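Local structure of putative beta-glucosidase (Bifidobacterium adolescentis, 5WAB) at residues M406-P411 with I444-S449; G451-V456 with E468-G473. The protein acts as a family 3 beta-glucosidase and may also release terminal alpha-L-arabinopyranosyl units from ginsenosides. All coordinates share one frame; numbering follows the deposited sequence.

Interaction 1: M406-P411 with I444-S449; sequences MFLGLP and IVVVLS
Ser-449 O is gripped by two groups of the segment 406-411. Leu-410 N donates a hydrogen bond to it at 2.8 Å, arriving almost head-on with a C=O...N angle of 175°, while Gly-409 CA adds a C-H...O contact to the same oxygen at 3.1 Å. That closeness fits glycine alone: a beta carbon built on Gly-409 would stand 2.0 Å from Ser-449 O, a clash. Earlier along the pair the pattern recurs in parallel-strand form. Met-406 O takes Val-447 N at 2.9 Å together with a C-H from Val-446 CA, and Val-447 O takes Leu-408 N and Phe-407 CA likewise; Met-406 and Leu-408 each bond to the residues before and after their bridge partners, Val-446 and Leu-448.

On one face of the sheet, Phe-407 places CG anti to its carbonyl carbon (chi1 -72°), which lays the ring alongside Val-447. Val-447 CB lies over the ring face, 4.0 Å from the Phe-407 ring centroid and 27° off the normal, a CH-pi contact. Phe-362 and Leu-480 meet the same ring. Shortened to an alanine, this position would probably lose the aromatic cover over the isopropyl group of Val-447 and open a gap beside Leu-480 of helix 476-484.

The other face carries Leu-408 and Val-446, whose side chains cross at about a right angle, Leu-408 CD1 meeting Val-446 CG1 at 3.7 Å. Helix 428-438, which links the two strands in this beta-alpha-beta crossover, packs on this side through Val-437 and Gln-430. With largely apolar side chains on both faces, the buried N-H and C=O groups named here are satisfied by interstrand pairing, within the alpha/beta sandwich domain of family 3 enzymes.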
loop_
_atom_site.group_PDB
_atom_site.type_symbol
_atom_site.label_atom_id
_atom_site.label_comp_id
_atom_site.label_asym_id
_atom_site.label_seq_id
_atom_site.Cartn_x
_atom_site.Cartn_y
_atom_site.Cartn_z
ATOM N N MET A 406 6.802 -9.306 25.229
ATOM C CA MET A 406 5.558 -10.025 25.000
ATOM C C MET A 406 5.096 -9.810 23.569
ATOM O O MET A 406 4.920 -8.668 23.133
ATOM C CB MET A 406 4.468 -9.568 25.962
ATOM C CG MET A 406 3.231 -10.429 25.881
ATOM S SD MET A 406 2.115 -10.052 27.222
ATOM C CE MET A 406 3.228 -10.291 28.601
ATOM N N PHE A 407 4.881 -10.909 22.851
ATOM C CA PHE A 407 4.523 -10.868 21.436
ATOM C C PHE A 407 3.037 -11.179 21.293
ATOM O O PHE A 407 2.603 -12.311 21.536
ATOM C CB PHE A 407 5.386 -11.844 20.642
ATOM C CG PHE A 407 6.813 -11.395 20.493
ATOM C CD1 PHE A 407 7.686 -11.444 21.570
ATOM C CD2 PHE A 407 7.283 -10.927 19.282
ATOM C CE1 PHE A 407 8.997 -11.034 21.444
ATOM C CE2 PHE A 407 8.599 -10.515 19.146
ATOM C CZ PHE A 407 9.453 -10.568 20.227
ATOM N N LEU A 408 2.263 -10.174 20.907
ATOM C CA LEU A 408 0.820 -10.279 20.771
ATOM C C LEU A 408 0.411 -9.977 19.331
ATOM O O LEU A 408 1.229 -9.578 18.494
ATOM C CB LEU A 408 0.135 -9.324 21.744
ATOM C CG LEU A 408 0.679 -9.412 23.170
ATOM C CD1 LEU A 408 0.086 -8.321 24.062
ATOM C CD2 LEU A 408 0.422 -10.801 23.743
ATOM N N GLY A 409 -0.872 -10.140 19.049
ATOM C CA GLY A 409 -1.364 -9.806 17.736
ATOM C C GLY A 409 -2.445 -10.764 17.283
ATOM O O GLY A 409 -3.057 -11.470 18.084
ATOM N N LEU A 410 -2.669 -10.766 15.967
ATOM C CA LEU A 410 -3.766 -11.503 15.362
ATOM C C LEU A 410 -3.275 -12.847 14.859
ATOM O O LEU A 410 -2.308 -12.885 14.086
ATOM C CB LEU A 410 -4.353 -10.704 14.207
ATOM C CG LEU A 410 -4.824 -9.289 14.521
ATOM C CD1 LEU A 410 -5.302 -8.610 13.242
ATOM C CD2 LEU A 410 -5.920 -9.318 15.565
ATOM N N PRO A 411 -3.866 -13.962 15.277
ATOM C CA PRO A 411 -3.584 -15.237 14.614
ATOM C C PRO A 411 -4.196 -15.241 13.223
ATOM O O PRO A 411 -4.981 -14.364 12.861
ATOM C CB PRO A 411 -4.243 -16.278 15.524
ATOM C CG PRO A 411 -4.563 -15.555 16.784
ATOM C CD PRO A 411 -4.789 -14.132 16.406
ATOM N N ILE A 444 7.374 -4.027 30.506
ATOM C CA ILE A 444 6.834 -4.846 29.428
ATOM C C ILE A 444 7.025 -4.113 28.108
ATOM O O ILE A 444 6.735 -2.916 28.007
ATOM C CB ILE A 444 5.347 -5.163 29.656
ATOM C CG1 ILE A 444 5.148 -5.857 31.003
ATOM C CG2 ILE A 444 4.819 -6.025 28.525
ATOM C CD1 ILE A 444 3.736 -6.295 31.267
ATOM N N VAL A 445 7.538 -4.824 27.109
ATOM C CA VAL A 445 7.511 -4.376 25.721
ATOM C C VAL A 445 6.602 -5.324 24.951
ATOM O O VAL A 445 6.836 -6.540 24.928
ATOM C CB VAL A 445 8.914 -4.325 25.097
ATOM C CG1 VAL A 445 8.833 -3.758 23.692
ATOM C CG2 VAL A 445 9.853 -3.492 25.947
ATOM N N VAL A 446 5.562 -4.774 24.333
ATOM C CA VAL A 446 4.639 -5.535 23.502
ATOM C C VAL A 446 5.030 -5.346 22.040
ATOM O O VAL A 446 5.154 -4.210 21.568
ATOM C CB VAL A 446 3.185 -5.106 23.755
ATOM C CG1 VAL A 446 2.261 -5.664 22.681
ATOM C CG2 VAL A 446 2.743 -5.567 25.132
ATOM N N VAL A 447 5.256 -6.452 21.333
ATOM C CA VAL A 447 5.498 -6.450 19.891
ATOM C C VAL A 447 4.263 -7.007 19.197
ATOM O O VAL A 447 3.835 -8.130 19.492
ATOM C CB VAL A 447 6.748 -7.268 19.521
ATOM C CG1 VAL A 447 6.979 -7.227 18.017
ATOM C CG2 VAL A 447 7.966 -6.754 20.280
ATOM N N LEU A 448 3.719 -6.247 18.247
ATOM C CA LEU A 448 2.457 -6.574 17.592
ATOM C C LEU A 448 2.680 -7.244 16.240
ATOM O O LEU A 448 3.505 -6.796 15.439
ATOM C CB LEU A 448 1.613 -5.313 17.394
ATOM C CG LEU A 448 1.045 -4.624 18.635
ATOM C CD1 LEU A 448 0.424 -3.288 18.261
ATOM C CD2 LEU A 448 0.018 -5.513 19.315
ATOM N N SER A 449 1.917 -8.310 15.988
ATOM C CA SER A 449 1.869 -8.995 14.699
ATOM C C SER A 449 0.445 -8.905 14.171
ATOM O O SER A 449 -0.481 -9.453 14.782
ATOM C CB SER A 449 2.287 -10.461 14.828
ATOM O OG SER A 449 3.633 -10.590 15.234
#

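Interaction 2: G451-V456 with E468-G473; sequences GSVVSV and ESWLLG
Gly-451 opens the contact by setting its CA against the end of Leu-471, with Leu-471 CD1 at 4.0 Å; its N-H meanwhile goes to Glu-415 OE2. Next in line, the peptide joining Ser-452 to Val-453 meets the edge of the six-membered ring of Trp-470. Ser-452 C lies 3.6 Å from Trp-470 CZ3, and Val-453 N is only slightly farther; both lie near the indole plane. Ser-452 CB points away from the 468-473 segment, and its OG bonds to Pro-116 O, in the N-terminal domain, and to Gln-496 NE2. Val-453 runs side by side with the indole, and Val-453 CG2 meets Trp-470 CH2 at 4.1 Å. Val-454 comes last, its CG2 loosely approaching Glu-468 OE2.

The indole is held from its own segment. With CG beside the backbone N (chi1 -58°), Trp-470 carries its six-membered ring over to the 452-453 peptide, and Glu-468 CG covers one ring face from 3.4 Å above the plane. Glu-468 OE1 accepts Trp-470 N at 2.8 Å with an N-H...O angle of 159°, on the anti side of the carboxylate and tilted out of its plane. The other oxygen, OE2, binds Asn-450 ND2.

No hydrogen bond crosses directly between 451-456 and 468-473. Asn-450, just before 451-456, ties that loop to Glu-468 at the end of strand 465-468. Loops of the C-terminal domain thus meet by van der Waals fit at an indole edge, beside N-terminal-domain residues: Ser-79 touches Trp-470 and Cys-121 touches Ser-452, while the buried Glu-468 carboxylate is bonded at both oxygens.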
loop_
_atom_site.group_PDB
_atom_site.type_symbol
_atom_site.label_atom_id
_atom_site.label_comp_id
_atom_site.label_asym_id
_atom_site.label_seq_id
_atom_site.Cartn_x
_atom_site.Cartn_y
_atom_site.Cartn_z
ATOM N N GLY A 451 -1.913 -7.987 10.245
ATOM C CA GLY A 451 -1.962 -7.531 8.867
ATOM C C GLY A 451 -2.609 -6.179 8.669
ATOM O O GLY A 451 -2.329 -5.514 7.667
ATOM N N SER A 452 -3.467 -5.752 9.594
ATOM C CA SER A 452 -4.090 -4.438 9.514
ATOM C C SER A 452 -4.247 -3.889 10.925
ATOM O O SER A 452 -3.921 -4.558 11.910
ATOM C CB SER A 452 -5.430 -4.498 8.777
ATOM O OG SER A 452 -5.895 -3.189 8.493
ATOM N N VAL A 453 -4.747 -2.651 11.013
ATOM C CA VAL A 453 -4.759 -1.913 12.274
ATOM C C VAL A 453 -5.451 -2.720 13.357
ATOM O O VAL A 453 -6.566 -3.218 13.168
ATOM C CB VAL A 453 -5.449 -0.549 12.091
ATOM C CG1 VAL A 453 -5.806 0.040 13.429
ATOM C CG2 VAL A 453 -4.541 0.407 11.357
ATOM N N VAL A 454 -4.790 -2.843 14.504
ATOM C CA VAL A 454 -5.428 -3.334 15.715
ATOM C C VAL A 454 -5.509 -2.176 16.702
ATOM O O VAL A 454 -4.707 -1.236 16.658
ATOM C CB VAL A 454 -4.686 -4.539 16.334
ATOM C CG1 VAL A 454 -4.624 -5.693 15.341
ATOM C CG2 VAL A 454 -3.295 -4.136 16.810
ATOM N N SER A 455 -6.507 -2.232 17.578
ATOM C CA SER A 455 -6.623 -1.242 18.637
ATOM C C SER A 455 -5.507 -1.431 19.656
ATOM O O SER A 455 -5.098 -2.557 19.958
ATOM C CB SER A 455 -7.980 -1.367 19.318
ATOM O OG SER A 455 -8.218 -2.718 19.676
ATOM N N VAL A 456 -5.007 -0.317 20.186
ATOM C CA VAL A 456 -3.893 -0.327 21.119
ATOM C C VAL A 456 -4.262 0.303 22.457
ATOM O O VAL A 456 -3.943 -0.248 23.516
ATOM C CB VAL A 456 -2.657 0.372 20.512
ATOM C CG1 VAL A 456 -1.505 0.363 21.502
ATOM C CG2 VAL A 456 -2.248 -0.297 19.203
ATOM N N GLU A 468 4.924 -1.797 16.869
ATOM C CA GLU A 468 4.009 -2.324 15.858
ATOM C C GLU A 468 4.841 -2.827 14.681
ATOM O O GLU A 468 5.378 -2.031 13.903
ATOM C CB GLU A 468 3.007 -1.254 15.430
ATOM C CG GLU A 468 2.190 -1.580 14.181
ATOM C CD GLU A 468 1.365 -2.853 14.294
ATOM O OE1 GLU A 468 1.938 -3.954 14.146
ATOM O OE2 GLU A 468 0.139 -2.752 14.514
ATOM N N SER A 469 4.953 -4.150 14.553
ATOM C CA SER A 469 5.812 -4.760 13.547
ATOM C C SER A 469 5.039 -5.334 12.368
ATOM O O SER A 469 5.656 -5.937 11.486
ATOM C CB SER A 469 6.674 -5.860 14.179
ATOM O OG SER A 469 5.880 -6.891 14.736
ATOM N N TRP A 470 3.714 -5.159 12.336
ATOM C CA TRP A 470 2.858 -5.606 11.242
ATOM C C TRP A 470 3.152 -7.041 10.824
ATOM O O TRP A 470 3.085 -7.962 11.644
ATOM C CB TRP A 470 3.013 -4.676 10.038
ATOM C CG TRP A 470 2.697 -3.248 10.334
ATOM C CD1 TRP A 470 3.587 -2.227 10.463
ATOM C CD2 TRP A 470 1.397 -2.675 10.530
ATOM N NE1 TRP A 470 2.925 -1.053 10.728
ATOM C CE2 TRP A 470 1.580 -1.302 10.774
ATOM C CE3 TRP A 470 0.097 -3.193 10.525
ATOM C CZ2 TRP A 470 0.514 -0.434 11.014
ATOM C CZ3 TRP A 470 -0.961 -2.335 10.761
ATOM C CH2 TRP A 470 -0.746 -0.968 11.004
ATOM N N LEU A 471 3.473 -7.228 9.545
ATOM C CA LEU A 471 3.979 -8.487 9.016
ATOM C C LEU A 471 5.333 -8.212 8.378
ATOM O O LEU A 471 5.450 -7.334 7.518
ATOM C CB LEU A 471 3.010 -9.106 7.996
ATOM C CG LEU A 471 1.623 -9.513 8.513
ATOM C CD1 LEU A 471 0.744 -10.052 7.387
ATOM C CD2 LEU A 471 1.735 -10.534 9.635
ATOM N N LEU A 472 6.350 -8.964 8.798
ATOM C CA LEU A 472 7.736 -8.642 8.486
ATOM C C LEU A 472 8.347 -9.515 7.398
ATOM O O LEU A 472 9.455 -9.216 6.945
ATOM C CB LEU A 472 8.590 -8.748 9.755
ATOM C CG LEU A 472 8.257 -7.758 10.872
ATOM C CD1 LEU A 472 9.010 -8.117 12.137
ATOM C CD2 LEU A 472 8.591 -6.340 10.445
ATOM N N GLY A 473 7.675 -10.579 6.976
ATOM C CA GLY A 473 8.255 -11.485 6.007
ATOM C C GLY A 473 9.192 -12.486 6.658
ATOM O O GLY A 473 9.241 -12.645 7.879
#

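Following the chain, residues 406-411 run off the end of strand 403-409; helix 428-438 follows, and return along 444-449 closes the crossover of interaction 1. Only then does 451-456 begin, and strand 465-468, laid parallel beside 444-449, delivers 468-473 to close the shorter loop of interaction 2. The contacts are in series, neither nesting nor crossing, with centres about 9 Å apart. They also touch: Ser-469 OG probably hydrogen-bonds Leu-448 O at 2.5 Å, and Leu-410 CD1 packs on Val-454 CG1 at 3.7 Å. Interaction 1 joins neighbouring sheet strands, whereas interaction 2 joins the loops that follow strands 444-449 and 465-468, within the family 3 C-terminal domain.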